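Class II aldolase/adducin domain protein (Pseudomonas syringae pv. phaseolicola 1448A, PDB 3OCR) is of unknown specific function but belongs to the class II aldolase/adducin family, which includes metal-dependent aldolases and actin-binding adducins. Local coordinates at residues A[42-46]-A[78-82]; A[56-61]-A[123-129]; A[134-140]-A[186-192]. All blocks are in the same frame, centred on the assembly; numbering follows the deposited sequence. Where two conformers were deposited one is given.

Contact 1: A[42-46]-A[78-82]; sequences YRLAA and FDEIT
Arg43 reaches the backbone of Ile81 with one edge of its guanidinium group. Arg43 NE donates to Ile81 O over 2.6 Å, in the carbonyl plane and with 156° at the hydrogen. Arg43 NH2 adds a weak bond of 3.0 Å to the same Ile81 O. These bonds tie helix 29-47 of the class II aldolase/adducin domain to the loop between strands 68-71 and 87-90. The arginine chain bends at its second torsion (chi2 -84°), which turns it off the helix and along the loop. Asp79 O sits over the centre of the flat group, 3.2 Å from Arg43 CZ. It is not hydrogen-bonded there, but its partial negative charge probably favours the cation. A water joins the helix to the loop as well: it donates to Arg43 O at 2.8 Å and to Asp79 OD1 at 3.1 Å. Next to this, Glu80 forms a salt bridge with Arg262 of the second subunit.

On the inner side, Tyr42 and Phe78 make a T-shaped stack. The tyrosine turns the edge carrying CD1 and CE1 onto the phenylalanine face, with the planes at 81° and the centroids 4.7 Å apart. Tyr42 OH is hydrogen-bonded to the backbone N of Phe58 and of Asn72, which fixes the far end of the ring. Ala45 CB touches the edge of the Phe78 ring. Ile81 packs beside the root of the tyrosine, CB to Tyr42 CB. At the end of the contact, Ala46 CB lies 4.0 Å from Phe78 CB.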
ATOM      1  N   TYR A  42      18.367   7.676  -9.852  1.00 22.46           N
ATOM      2  CA  TYR A  42      17.187   7.308 -10.655  1.00 22.96           C
ATOM      3  C   TYR A  42      16.597   5.931 -10.317  1.00 23.63           C
ATOM      4  O   TYR A  42      15.399   5.822 -10.085  1.00 23.63           O
ATOM      5  CB  TYR A  42      17.488   7.410 -12.152  1.00 22.90           C
ATOM      6  CG  TYR A  42      17.398   8.800 -12.739  1.00 23.56           C
ATOM      7  CD1 TYR A  42      16.158   9.317 -13.142  1.00 23.00           C
ATOM      8  CD2 TYR A  42      18.561   9.592 -12.935  1.00 22.98           C
ATOM      9  CE1 TYR A  42      16.052  10.556 -13.723  1.00 22.60           C
ATOM     10  CE2 TYR A  42      18.466  10.849 -13.522  1.00 23.03           C
ATOM     11  CZ  TYR A  42      17.196  11.330 -13.895  1.00 23.82           C
ATOM     12  OH  TYR A  42      17.039  12.553 -14.465  1.00 24.58           O
ATOM     13  N   ARG A  43      17.431   4.888 -10.315  1.00 25.06           N
ATOM     14  CA  ARG A  43      17.026   3.550  -9.905  1.00 26.49           C
ATOM     15  C   ARG A  43      16.533   3.393  -8.475  1.00 26.20           C
ATOM     16  O   ARG A  43      15.656   2.567  -8.213  1.00 26.69           O
ATOM     17  CB  ARG A  43      18.192   2.561 -10.109  1.00 27.31           C
ATOM     18  CG  ARG A  43      18.738   2.586 -11.515  1.00 30.65           C
ATOM     19  CD  ARG A  43      17.929   1.692 -12.433  1.00 35.06           C
ATOM     20  NE  ARG A  43      18.619   1.477 -13.701  1.00 35.26           N
ATOM     21  CZ  ARG A  43      18.894   0.291 -14.235  1.00 36.44           C
ATOM     22  NH1 ARG A  43      18.514  -0.832 -13.647  1.00 35.98           N
ATOM     23  NH2 ARG A  43      19.520   0.241 -15.391  1.00 36.72           N
ATOM     24  N   LEU A  44      17.128   4.135  -7.547  1.00 25.83           N
ATOM     25  CA  LEU A  44      16.673   4.132  -6.149  1.00 26.64           C
ATOM     26  C   LEU A  44      15.261   4.711  -6.028  1.00 25.64           C
ATOM     27  O   LEU A  44      14.422   4.195  -5.267  1.00 24.66           O
ATOM     28  CB  LEU A  44      17.628   4.947  -5.254  1.00 27.24           C
ATOM     29  CG  LEU A  44      18.939   4.252  -4.910  1.00 29.24           C
ATOM     30  CD1 LEU A  44      19.969   5.259  -4.386  1.00 30.24           C
ATOM     31  CD2 LEU A  44      18.688   3.150  -3.878  1.00 31.85           C
ATOM     32  N   ALA A  45      15.016   5.762  -6.802  1.00 25.38           N
ATOM     33  CA  ALA A  45      13.707   6.445  -6.796  1.00 25.51           C
ATOM     34  C   ALA A  45      12.652   5.488  -7.352  1.00 26.07           C
ATOM     35  O   ALA A  45      11.507   5.476  -6.897  1.00 26.30           O
ATOM     36  CB  ALA A  45      13.761   7.730  -7.631  1.00 25.28           C
ATOM     37  N   ALA A  46      13.069   4.671  -8.324  1.00 26.38           N
ATOM     38  CA  ALA A  46      12.206   3.660  -8.902  1.00 27.49           C
ATOM     39  C   ALA A  46      11.938   2.578  -7.874  1.00 28.85           C
ATOM     40  O   ALA A  46      10.786   2.220  -7.651  1.00 29.19           O
ATOM     41  CB  ALA A  46      12.827   3.080 -10.197  1.00 27.22           C
ATOM     42  N   PHE A  78      12.793   5.630 -15.019  1.00 29.68           N
ATOM     43  CA  PHE A  78      13.842   5.747 -13.995  1.00 29.94           C
ATOM     44  C   PHE A  78      14.564   4.423 -13.848  1.00 31.66           C
ATOM     45  O   PHE A  78      15.764   4.381 -13.586  1.00 32.02           O
ATOM     46  CB  PHE A  78      13.221   6.158 -12.664  1.00 29.02           C
ATOM     47  CG  PHE A  78      12.991   7.653 -12.530  1.00 28.91           C
ATOM     48  CD1 PHE A  78      12.738   8.443 -13.658  1.00 29.23           C
ATOM     49  CD2 PHE A  78      13.041   8.261 -11.290  1.00 29.13           C
ATOM     50  CE1 PHE A  78      12.526   9.826 -13.545  1.00 29.03           C
ATOM     51  CE2 PHE A  78      12.822   9.655 -11.149  1.00 29.98           C
ATOM     52  CZ  PHE A  78      12.565  10.431 -12.287  1.00 29.22           C
ATOM     53  N   ASP A  79      13.795   3.358 -14.058  1.00 33.82           N
ATOM     54  CA  ASP A  79      14.202   1.967 -14.009  1.00 36.03           C
ATOM     55  C   ASP A  79      15.192   1.567 -15.092  1.00 36.08           C
ATOM     56  O   ASP A  79      15.769   0.483 -15.044  1.00 36.44           O
ATOM     57  CB  ASP A  79      12.942   1.134 -14.256  1.00 37.76           C
ATOM     58  CG  ASP A  79      12.718   0.113 -13.196  1.00 42.49           C
ATOM     59  OD1 ASP A  79      13.612  -0.053 -12.340  1.00 47.27           O
ATOM     60  OD2 ASP A  79      11.648  -0.526 -13.203  1.00 47.50           O
ATOM     61  N   GLU A  80      15.334   2.412 -16.102  1.00 35.50           N
ATOM     62  CA  GLU A  80      16.107   2.061 -17.283  1.00 35.10           C
ATOM     63  C   GLU A  80      17.392   2.855 -17.321  1.00 33.36           C
ATOM     64  O   GLU A  80      18.263   2.607 -18.148  1.00 33.55           O
ATOM     65  CB  GLU A  80      15.301   2.329 -18.558  1.00 35.43           C
ATOM     66  CG  GLU A  80      14.107   1.403 -18.759  1.00 36.39           C
ATOM     67  CD  GLU A  80      13.242   1.824 -19.944  1.00 36.73           C
ATOM     68  OE1 GLU A  80      12.881   3.022 -20.058  1.00 35.10           O
ATOM     69  OE2 GLU A  80      12.911   0.946 -20.754  1.00 37.83           O
ATOM     70  N   ILE A  81      17.514   3.811 -16.412  1.00 31.16           N
ATOM     71  CA  ILE A  81      18.617   4.758 -16.480  1.00 28.66           C
ATOM     72  C   ILE A  81      19.925   4.052 -16.108  1.00 29.58           C
ATOM     73  O   ILE A  81      19.945   3.219 -15.193  1.00 30.11           O
ATOM     74  CB  ILE A  81      18.379   5.954 -15.575  1.00 27.69           C
ATOM     75  CG1 ILE A  81      17.005   6.607 -15.887  1.00 25.47           C
ATOM     76  CG2 ILE A  81      19.561   6.958 -15.663  1.00 26.36           C
ATOM     77  CD1 ILE A  81      16.779   7.041 -17.365  1.00 23.21           C
ATOM     78  N   THR A  82      20.987   4.374 -16.835  1.00 29.97           N
ATOM     79  CA  THR A  82      22.318   3.838 -16.562  1.00 31.33           C
ATOM     80  C   THR A  82      23.339   4.974 -16.650  1.00 31.30           C
ATOM     81  O   THR A  82      23.085   5.993 -17.282  1.00 31.05           O
ATOM     82  CB  THR A  82      22.737   2.770 -17.594  1.00 31.51           C
ATOM     83  OG1 THR A  82      22.908   3.403 -18.857  1.00 32.92           O
ATOM     84  CG2 THR A  82      21.697   1.653 -17.732  1.00 32.09           C
TER
HETATM   85  O   HOH W   1      15.490   0.404  -9.975  1.00 33.72           O

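Contact 2: A[56-61]-A[123-129]; sequences THFSAR and QAVLHTH
Thr56 lays its methyl over one face of the His129 imidazole. This is a CH-pi contact, with Thr56 CG2 3.4 Å from the ring centroid and 19° off the normal. The threonine and histidine side chains run alongside each other, pointing opposite ways. The Thr56 hydroxyl is on the other branch and meets a water, which donates to Thr56 OG1 and accepts from His129 N, 2.8 Å from each. His129 ND1 is hydrogen-bonded to Asp52, which fixes the turn of the ring under the methyl.

Phe58 and Leu126 meet obliquely. Methyl CD2 of Leu126 lies over one face of the phenyl ring, 3.4 Å from Phe58 CG. With CG beside the backbone N (chi1 -62°), the phenyl ring leans along the neighbouring strand, and its rim comes near Thr128 CG2.

Strands 58-61 and 124-128 are antiparallel neighbours in the central mixed sheet of the class II aldolase/adducin fold. Phe58-Leu126 and Ala60-Ala124 are non-hydrogen-bonded pairs with their side chains on one face. Between them, Ser59-Val125 is a hydrogen-bonded pair whose side chains point to the other face, which helix 110-118 covers; Ser59 OG bonds there to His112 and His116. The two backbone bonds of this pair, Ser59 N to Val125 O and Val125 N to Ser59 O, both measure 2.9 Å. The pairing goes on to Arg61 N and Gln123 O, 2.8 Å apart. Arg61 runs outward with an extended chain, and its guanidinium is bonded to Gly64 O and salt-bridged to Glu67. At the other end of the pairing, His127 N donates to His57 O over 3.2 Å.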
ATOM      1  N   THR A  56       9.042  14.045 -14.461  1.00 31.74           N
ATOM      2  CA  THR A  56      10.034  14.366 -13.413  1.00 29.93           C
ATOM      3  C   THR A  56      11.465  13.885 -13.698  1.00 28.54           C
ATOM      4  O   THR A  56      11.695  12.937 -14.437  1.00 28.48           O
ATOM      5  CB  THR A  56       9.580  13.997 -11.963  1.00 30.19           C
ATOM      6  OG1 THR A  56       9.952  12.650 -11.634  1.00 30.31           O
ATOM      7  CG2 THR A  56       8.075  14.230 -11.778  1.00 30.99           C
ATOM      8  N   HIS A  57      12.420  14.574 -13.084  1.00 27.53           N
ATOM      9  CA  HIS A  57      13.808  14.505 -13.473  1.00 25.89           C
ATOM     10  C   HIS A  57      14.738  14.797 -12.318  1.00 23.86           C
ATOM     11  O   HIS A  57      14.396  15.574 -11.412  1.00 23.55           O
ATOM     12  CB  HIS A  57      14.068  15.532 -14.566  1.00 27.06           C
ATOM     13  CG  HIS A  57      13.175  15.375 -15.756  1.00 30.60           C
ATOM     14  ND1 HIS A  57      13.394  14.419 -16.723  1.00 31.64           N
ATOM     15  CD2 HIS A  57      12.045  16.029 -16.119  1.00 32.32           C
ATOM     16  CE1 HIS A  57      12.439  14.492 -17.632  1.00 33.66           C
ATOM     17  NE2 HIS A  57      11.608  15.458 -17.290  1.00 34.07           N
ATOM     18  N   PHE A  58      15.900  14.159 -12.358  1.00 22.17           N
ATOM     19  CA  PHE A  58      17.009  14.468 -11.445  1.00 21.59           C
ATOM     20  C   PHE A  58      18.172  14.998 -12.271  1.00 22.04           C
ATOM     21  O   PHE A  58      18.557  14.364 -13.252  1.00 22.25           O
ATOM     22  CB  PHE A  58      17.478  13.207 -10.714  1.00 21.46           C
ATOM     23  CG  PHE A  58      16.446  12.565  -9.835  1.00 21.21           C
ATOM     24  CD1 PHE A  58      15.304  13.250  -9.434  1.00 20.96           C
ATOM     25  CD2 PHE A  58      16.663  11.281  -9.339  1.00 22.78           C
ATOM     26  CE1 PHE A  58      14.376  12.648  -8.611  1.00 21.84           C
ATOM     27  CE2 PHE A  58      15.729  10.678  -8.498  1.00 22.27           C
ATOM     28  CZ  PHE A  58      14.586  11.383  -8.128  1.00 21.86           C
ATOM     29  N   SER A  59      18.774  16.114 -11.863  1.00 23.01           N
ATOM     30  CA  SER A  59      19.958  16.625 -12.587  1.00 23.49           C
ATOM     31  C   SER A  59      21.174  16.705 -11.660  1.00 24.02           C
ATOM     32  O   SER A  59      21.013  16.863 -10.443  1.00 25.23           O
ATOM     33  CB  SER A  59      19.673  17.999 -13.203  1.00 23.10           C
ATOM     34  OG  SER A  59      19.343  18.934 -12.197  1.00 23.61           O
ATOM     35  N   ALA A  60      22.370  16.582 -12.243  1.00 24.49           N
ATOM     36  CA  ALA A  60      23.639  16.795 -11.545  1.00 25.42           C
ATOM     37  C   ALA A  60      24.605  17.595 -12.412  1.00 26.64           C
ATOM     38  O   ALA A  60      24.686  17.368 -13.621  1.00 27.06           O
ATOM     39  CB  ALA A  60      24.287  15.447 -11.194  1.00 25.94           C
ATOM     40  N   ARG A  61      25.365  18.491 -11.792  1.00 27.62           N
ATOM     41  CA  ARG A  61      26.440  19.157 -12.484  1.00 29.71           C
ATOM     42  C   ARG A  61      27.606  18.192 -12.747  1.00 30.04           C
ATOM     43  O   ARG A  61      27.988  17.413 -11.874  1.00 29.59           O
ATOM     44  CB  ARG A  61      26.933  20.383 -11.724  1.00 30.67           C
ATOM     45  CG  ARG A  61      27.896  21.222 -12.622  1.00 34.44           C
ATOM     46  CD  ARG A  61      28.505  22.339 -11.884  1.00 39.98           C
ATOM     47  NE  ARG A  61      29.205  23.315 -12.743  1.00 44.50           N
ATOM     48  CZ  ARG A  61      30.461  23.200 -13.180  1.00 46.14           C
ATOM     49  NH1 ARG A  61      31.187  22.119 -12.920  1.00 45.97           N
ATOM     50  NH2 ARG A  61      30.994  24.173 -13.911  1.00 48.02           N
ATOM     51  N   GLN A 123      24.990  20.973  -6.550  1.00 28.80           N
ATOM     52  CA  GLN A 123      25.516  20.105  -7.588  1.00 28.06           C
ATOM     53  C   GLN A 123      24.446  19.107  -8.068  1.00 27.13           C
ATOM     54  O   GLN A 123      24.659  18.377  -9.049  1.00 26.62           O
ATOM     55  CB  GLN A 123      26.720  19.341  -7.068  1.00 28.30           C
ATOM     56  CG  GLN A 123      27.890  20.243  -6.568  1.00 31.48           C
ATOM     57  CD  GLN A 123      28.475  21.098  -7.656  1.00 34.09           C
ATOM     58  OE1 GLN A 123      28.412  22.330  -7.579  1.00 37.76           O
ATOM     59  NE2 GLN A 123      29.031  20.465  -8.696  1.00 32.15           N
ATOM     60  N   ALA A 124      23.307  19.064  -7.381  1.00 25.43           N
ATOM     61  CA  ALA A 124      22.234  18.142  -7.774  1.00 24.63           C
ATOM     62  C   ALA A 124      20.899  18.737  -7.436  1.00 23.91           C
ATOM     63  O   ALA A 124      20.766  19.360  -6.386  1.00 23.23           O
ATOM     64  CB  ALA A 124      22.390  16.798  -7.108  1.00 24.32           C
ATOM     65  N   VAL A 125      19.929  18.556  -8.340  1.00 23.52           N
ATOM     66  CA  VAL A 125      18.568  19.065  -8.126  1.00 23.07           C
ATOM     67  C   VAL A 125      17.580  17.954  -8.476  1.00 22.71           C
ATOM     68  O   VAL A 125      17.564  17.456  -9.614  1.00 23.63           O
ATOM     69  CB  VAL A 125      18.270  20.345  -8.951  1.00 23.10           C
ATOM     70  CG1 VAL A 125      16.805  20.836  -8.720  1.00 22.77           C
ATOM     71  CG2 VAL A 125      19.282  21.468  -8.607  1.00 23.83           C
ATOM     72  N   LEU A 126      16.780  17.568  -7.492  1.00 21.87           N
ATOM     73  CA  LEU A 126      15.794  16.504  -7.631  1.00 21.42           C
ATOM     74  C   LEU A 126      14.386  17.021  -7.560  1.00 22.28           C
ATOM     75  O   LEU A 126      14.037  17.803  -6.671  1.00 22.37           O
ATOM     76  CB  LEU A 126      15.987  15.492  -6.513  1.00 21.88           C
ATOM     77  CG  LEU A 126      17.421  14.993  -6.251  1.00 22.66           C
ATOM     78  CD1 LEU A 126      17.452  14.026  -5.073  1.00 22.65           C
ATOM     79  CD2 LEU A 126      18.067  14.371  -7.476  1.00 22.04           C
ATOM     80  N   HIS A 127      13.533  16.549  -8.457  1.00 23.18           N
ATOM     81  CA  HIS A 127      12.149  16.944  -8.365  1.00 24.39           C
ATOM     82  C   HIS A 127      11.255  15.714  -8.449  1.00 23.94           C
ATOM     83  O   HIS A 127      11.455  14.883  -9.327  1.00 24.25           O
ATOM     84  CB  HIS A 127      11.813  17.949  -9.475  1.00 25.27           C
ATOM     85  CG  HIS A 127      10.351  18.200  -9.610  1.00 29.21           C
ATOM     86  ND1 HIS A 127       9.572  18.629  -8.554  1.00 31.80           N
ATOM     87  CD2 HIS A 127       9.513  18.040 -10.660  1.00 32.59           C
ATOM     88  CE1 HIS A 127       8.321  18.747  -8.958  1.00 33.13           C
ATOM     89  NE2 HIS A 127       8.258  18.398 -10.231  1.00 34.92           N
ATOM     90  N   THR A 128      10.298  15.565  -7.532  1.00 23.21           N
ATOM     91  CA  THR A 128       9.398  14.381  -7.585  1.00 22.50           C
ATOM     92  C   THR A 128       7.918  14.728  -7.537  1.00 22.44           C
ATOM     93  O   THR A 128       7.519  15.820  -7.058  1.00 22.20           O
ATOM     94  CB  THR A 128       9.673  13.320  -6.462  1.00 22.29           C
ATOM     95  OG1 THR A 128       9.520  13.935  -5.193  1.00 23.29           O
ATOM     96  CG2 THR A 128      11.092  12.701  -6.544  1.00 21.65           C
ATOM     97  N   HIS A 129       7.113  13.779  -8.041  1.00 22.88           N
ATOM     98  CA  HIS A 129       5.659  13.862  -8.012  1.00 23.53           C
ATOM     99  C   HIS A 129       5.096  12.621  -7.349  1.00 22.79           C
ATOM    100  O   HIS A 129       4.508  11.778  -8.025  1.00 24.81           O
ATOM    101  CB  HIS A 129       5.079  13.884  -9.422  1.00 24.26           C
ATOM    102  CG  HIS A 129       5.297  15.156 -10.174  1.00 27.46           C
ATOM    103  ND1 HIS A 129       5.032  15.252 -11.525  1.00 31.58           N
ATOM    104  CD2 HIS A 129       5.728  16.379  -9.784  1.00 30.44           C
ATOM    105  CE1 HIS A 129       5.306  16.477 -11.938  1.00 32.55           C
ATOM    106  NE2 HIS A 129       5.731  17.179 -10.902  1.00 32.64           N
TER
HETATM  107  O   HOH W   2       8.363  11.709  -9.467  1.00 25.80           O

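Contact 3: A[134-140]-A[186-192]; sequences IAVSAQK and ILRNHGL
Ile186 sets its CG2 methyl against the backbone of Ser137, 3.6 Å from Ser137 CA. It lies near the end of the first strand of a beta-hairpin, 184-187 and 191-196, whose tight turn packs against the C-terminal end of helix 131-137. Leu187 follows with its carbonyl: Leu187 O is 3.4 Å from Ser137 CB. Arg188 then stretches out past the helix end, its chain extended from CG to NE. Its NH1 gives a weak hydrogen bond to Lys140 O, at 3.3 Å and 135°. A water accepts from Arg188 NH1 and donates to Ser137 O and Gln139 O. Asn189 N makes a weak but fairly straight bond to Ser137 O (3.3 Å, 167°). Asn189 ND2 lies by Ala138 and is hydrogen-bonded to the carbonyl oxygens of Val228 and Ile146 of the second subunit, so the turn is also part of the subunit interface. The His190 side chain leaves the backbone away from the helix, and its ring meets His127 and His129. His190 O touches Ile134 CG1 at 3.4 Å. Leu187 is paired with both His190 and Gly191, a classic beta bulge. Gly191 CA sits 3.9 Å from Ile134 CG1.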
ATOM      1  N   ILE A 134       3.013  15.394  -3.156  1.00 19.40           N
ATOM      2  CA  ILE A 134       2.027  16.283  -3.761  1.00 19.01           C
ATOM      3  C   ILE A 134       0.904  16.583  -2.762  1.00 18.91           C
ATOM      4  O   ILE A 134       0.469  17.717  -2.639  1.00 19.11           O
ATOM      5  CB  ILE A 134       1.481  15.721  -5.077  1.00 19.21           C
ATOM      6  CG1 ILE A 134       2.638  15.450  -6.065  1.00 19.72           C
ATOM      7  CG2 ILE A 134       0.434  16.641  -5.674  1.00 20.23           C
ATOM      8  CD1 ILE A 134       2.189  14.738  -7.289  1.00 21.61           C
ATOM      9  N   ALA A 135       0.471  15.565  -2.010  1.00 18.90           N
ATOM     10  CA  ALA A 135      -0.601  15.744  -1.042  1.00 18.89           C
ATOM     11  C   ALA A 135      -0.248  16.816  -0.005  1.00 18.90           C
ATOM     12  O   ALA A 135      -1.046  17.755   0.292  1.00 18.91           O
ATOM     13  CB  ALA A 135      -0.912  14.385  -0.354  1.00 18.88           C
ATOM     14  N   VAL A 136       0.935  16.676   0.578  1.00 18.88           N
ATOM     15  CA  VAL A 136       1.414  17.727   1.495  1.00 19.28           C
ATOM     16  C   VAL A 136       1.547  19.081   0.790  1.00 19.38           C
ATOM     17  O   VAL A 136       1.156  20.129   1.369  1.00 19.93           O
ATOM     18  CB  VAL A 136       2.720  17.347   2.254  1.00 19.50           C
ATOM     19  CG1 VAL A 136       3.169  18.537   3.114  1.00 20.23           C
ATOM     20  CG2 VAL A 136       2.494  16.115   3.173  1.00 19.84           C
ATOM     21  N   SER A 137       2.078  19.067  -0.437  0.50 19.57           N
ATOM     22  CA  SER A 137       2.120  20.279  -1.274  0.50 19.98           C
ATOM     23  C   SER A 137       0.760  20.976  -1.361  0.50 20.21           C
ATOM     24  O   SER A 137       0.704  22.201  -1.409  0.50 20.42           O
ATOM     25  CB  SER A 137       2.581  19.970  -2.696  0.50 19.94           C
ATOM     26  OG  SER A 137       3.741  19.154  -2.703  0.50 21.31           O
ATOM     27  N   ALA A 138      -0.316  20.187  -1.415  1.00 20.03           N
ATOM     28  CA  ALA A 138      -1.661  20.712  -1.689  1.00 20.66           C
ATOM     29  C   ALA A 138      -2.366  21.308  -0.470  1.00 21.24           C
ATOM     30  O   ALA A 138      -3.519  21.756  -0.574  1.00 21.45           O
ATOM     31  CB  ALA A 138      -2.522  19.621  -2.311  1.00 20.76           C
ATOM     32  N   GLN A 139      -1.699  21.313   0.686  1.00 21.93           N
ATOM     33  CA  GLN A 139      -2.331  21.771   1.939  1.00 22.58           C
ATOM     34  C   GLN A 139      -1.846  23.152   2.412  1.00 23.40           C
ATOM     35  O   GLN A 139      -0.640  23.436   2.365  1.00 22.57           O
ATOM     36  CB  GLN A 139      -2.111  20.726   3.056  1.00 22.94           C
ATOM     37  CG  GLN A 139      -2.638  19.330   2.688  1.00 22.65           C
ATOM     38  CD  GLN A 139      -2.357  18.273   3.733  1.00 21.71           C
ATOM     39  OE1 GLN A 139      -1.620  18.492   4.711  1.00 22.00           O
ATOM     40  NE2 GLN A 139      -2.890  17.091   3.493  1.00 20.85           N
ATOM     41  N   LYS A 140      -2.772  23.969   2.941  1.00 24.54           N
ATOM     42  CA  LYS A 140      -2.470  25.339   3.339  1.00 25.85           C
ATOM     43  C   LYS A 140      -1.241  25.464   4.207  1.00 25.52           C
ATOM     44  O   LYS A 140      -0.357  26.283   3.933  1.00 25.49           O
ATOM     45  CB  LYS A 140      -3.676  25.995   4.067  1.00 27.09           C
ATOM     46  CG  LYS A 140      -4.899  26.120   3.202  1.00 31.67           C
ATOM     47  CD  LYS A 140      -6.041  26.825   3.982  1.00 39.18           C
ATOM     48  CE  LYS A 140      -7.364  26.748   3.208  1.00 43.71           C
ATOM     49  NZ  LYS A 140      -7.223  27.167   1.763  1.00 47.63           N
ATOM     50  N   ILE A 186       8.928  23.066  -1.276  1.00 21.87           N
ATOM     51  CA  ILE A 186       7.678  22.439  -1.592  1.00 21.76           C
ATOM     52  C   ILE A 186       7.035  23.285  -2.685  1.00 21.73           C
ATOM     53  O   ILE A 186       6.742  24.493  -2.512  1.00 21.78           O
ATOM     54  CB  ILE A 186       6.795  22.220  -0.312  1.00 22.37           C
ATOM     55  CG1 ILE A 186       7.439  21.142   0.568  1.00 21.96           C
ATOM     56  CG2 ILE A 186       5.359  21.832  -0.683  1.00 22.29           C
ATOM     57  CD1 ILE A 186       6.723  20.902   1.947  1.00 25.06           C
ATOM     58  N   LEU A 187       6.843  22.658  -3.833  1.00 21.19           N
ATOM     59  CA  LEU A 187       6.181  23.319  -4.952  1.00 21.30           C
ATOM     60  C   LEU A 187       4.689  23.073  -4.749  1.00 20.91           C
ATOM     61  O   LEU A 187       4.197  21.978  -4.969  1.00 20.28           O
ATOM     62  CB  LEU A 187       6.686  22.725  -6.285  1.00 21.93           C
ATOM     63  CG  LEU A 187       8.201  22.757  -6.488  1.00 23.44           C
ATOM     64  CD1 LEU A 187       8.624  21.764  -7.567  1.00 26.26           C
ATOM     65  CD2 LEU A 187       8.716  24.174  -6.816  1.00 25.03           C
ATOM     66  N   ARG A 188       3.978  24.090  -4.246  1.00 21.28           N
ATOM     67  CA  ARG A 188       2.597  23.911  -3.874  1.00 21.57           C
ATOM     68  C   ARG A 188       1.770  23.385  -5.050  1.00 21.30           C
ATOM     69  O   ARG A 188       1.950  23.820  -6.204  1.00 21.72           O
ATOM     70  CB  ARG A 188       1.968  25.236  -3.348  1.00 22.14           C
ATOM     71  CG  ARG A 188       2.553  25.791  -2.056  1.00 23.31           C
ATOM     72  CD  ARG A 188       1.628  26.906  -1.573  1.00 27.79           C
ATOM     73  NE  ARG A 188       2.224  27.754  -0.549  1.00 30.72           N
ATOM     74  CZ  ARG A 188       2.154  27.535   0.759  1.00 34.14           C
ATOM     75  NH1 ARG A 188       1.519  26.468   1.244  1.00 34.68           N
ATOM     76  NH2 ARG A 188       2.728  28.399   1.593  1.00 37.51           N
ATOM     77  N   ASN A 189       0.868  22.459  -4.722  1.00 21.65           N
ATOM     78  CA  ASN A 189      -0.004  21.743  -5.647  1.00 22.58           C
ATOM     79  C   ASN A 189       0.786  21.049  -6.741  1.00 22.77           C
ATOM     80  O   ASN A 189       0.292  20.879  -7.844  1.00 24.24           O
ATOM     81  CB  ASN A 189      -1.008  22.690  -6.293  1.00 22.60           C
ATOM     82  CG  ASN A 189      -1.806  23.463  -5.260  1.00 24.05           C
ATOM     83  OD1 ASN A 189      -1.519  24.627  -5.032  1.00 27.16           O
ATOM     84  ND2 ASN A 189      -2.786  22.808  -4.606  1.00 21.38           N
ATOM     85  N   HIS A 190       2.029  20.706  -6.481  1.00 23.06           N
ATOM     86  CA  HIS A 190       2.834  20.288  -7.615  1.00 24.11           C
ATOM     87  C   HIS A 190       3.731  19.137  -7.234  1.00 24.51           C
ATOM     88  O   HIS A 190       3.709  18.112  -7.920  1.00 27.08           O
ATOM     89  CB  HIS A 190       3.579  21.514  -8.214  1.00 23.88           C
ATOM     90  CG  HIS A 190       4.446  21.199  -9.401  1.00 24.92           C
ATOM     91  ND1 HIS A 190       5.230  22.149 -10.020  1.00 25.27           N
ATOM     92  CD2 HIS A 190       4.668  20.038 -10.068  1.00 26.89           C
ATOM     93  CE1 HIS A 190       5.880  21.592 -11.029  1.00 27.58           C
ATOM     94  NE2 HIS A 190       5.566  20.308 -11.070  1.00 27.24           N
ATOM     95  N   GLY A 191       4.498  19.280  -6.151  1.00 24.27           N
ATOM     96  CA  GLY A 191       5.369  18.202  -5.643  1.00 23.14           C
ATOM     97  C   GLY A 191       6.575  18.728  -4.845  1.00 22.95           C
ATOM     98  O   GLY A 191       6.520  19.800  -4.196  1.00 21.59           O
ATOM     99  N   LEU A 192       7.670  17.980  -4.876  1.00 22.44           N
ATOM    100  CA  LEU A 192       8.793  18.291  -3.991  1.00 22.69           C
ATOM    101  C   LEU A 192      10.055  18.565  -4.780  1.00 23.20           C
ATOM    102  O   LEU A 192      10.283  17.948  -5.826  1.00 23.53           O
ATOM    103  CB  LEU A 192       9.050  17.146  -2.995  1.00 22.88           C
ATOM    104  CG  LEU A 192       7.900  16.567  -2.153  1.00 22.17           C
ATOM    105  CD1 LEU A 192       8.409  15.320  -1.436  1.00 22.27           C
ATOM    106  CD2 LEU A 192       7.318  17.584  -1.163  1.00 24.86           C
TER
HETATM  107  O   HOH W   3       1.266  23.853   0.313  1.00 39.73           O

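Overall arrangement
Contacts 1 and 2 touch, with centres 12 Å apart. The Tyr42 ring lies against Phe58, and Phe78 CE1 is 3.3 Å from Thr56 O, so helix 29-47 and loop 78-82 pack onto strand 58-61 and the residues before it. Contacts 2 and 3 share the sheet: Thr128 N and His127 ND1 each lie 2.9 Å from Leu192 O, both probable hydrogen bonds. His127, His129 and His190 meet at this junction, with His129 NE2 3.1 Å from His190 NE2. The three imidazoles converge as in the zinc site of class II aldolases, consistent with a metal-binding pocket. Contacts 1 and 3, centres about 23 Å apart, do not touch, but both reach the second subunit.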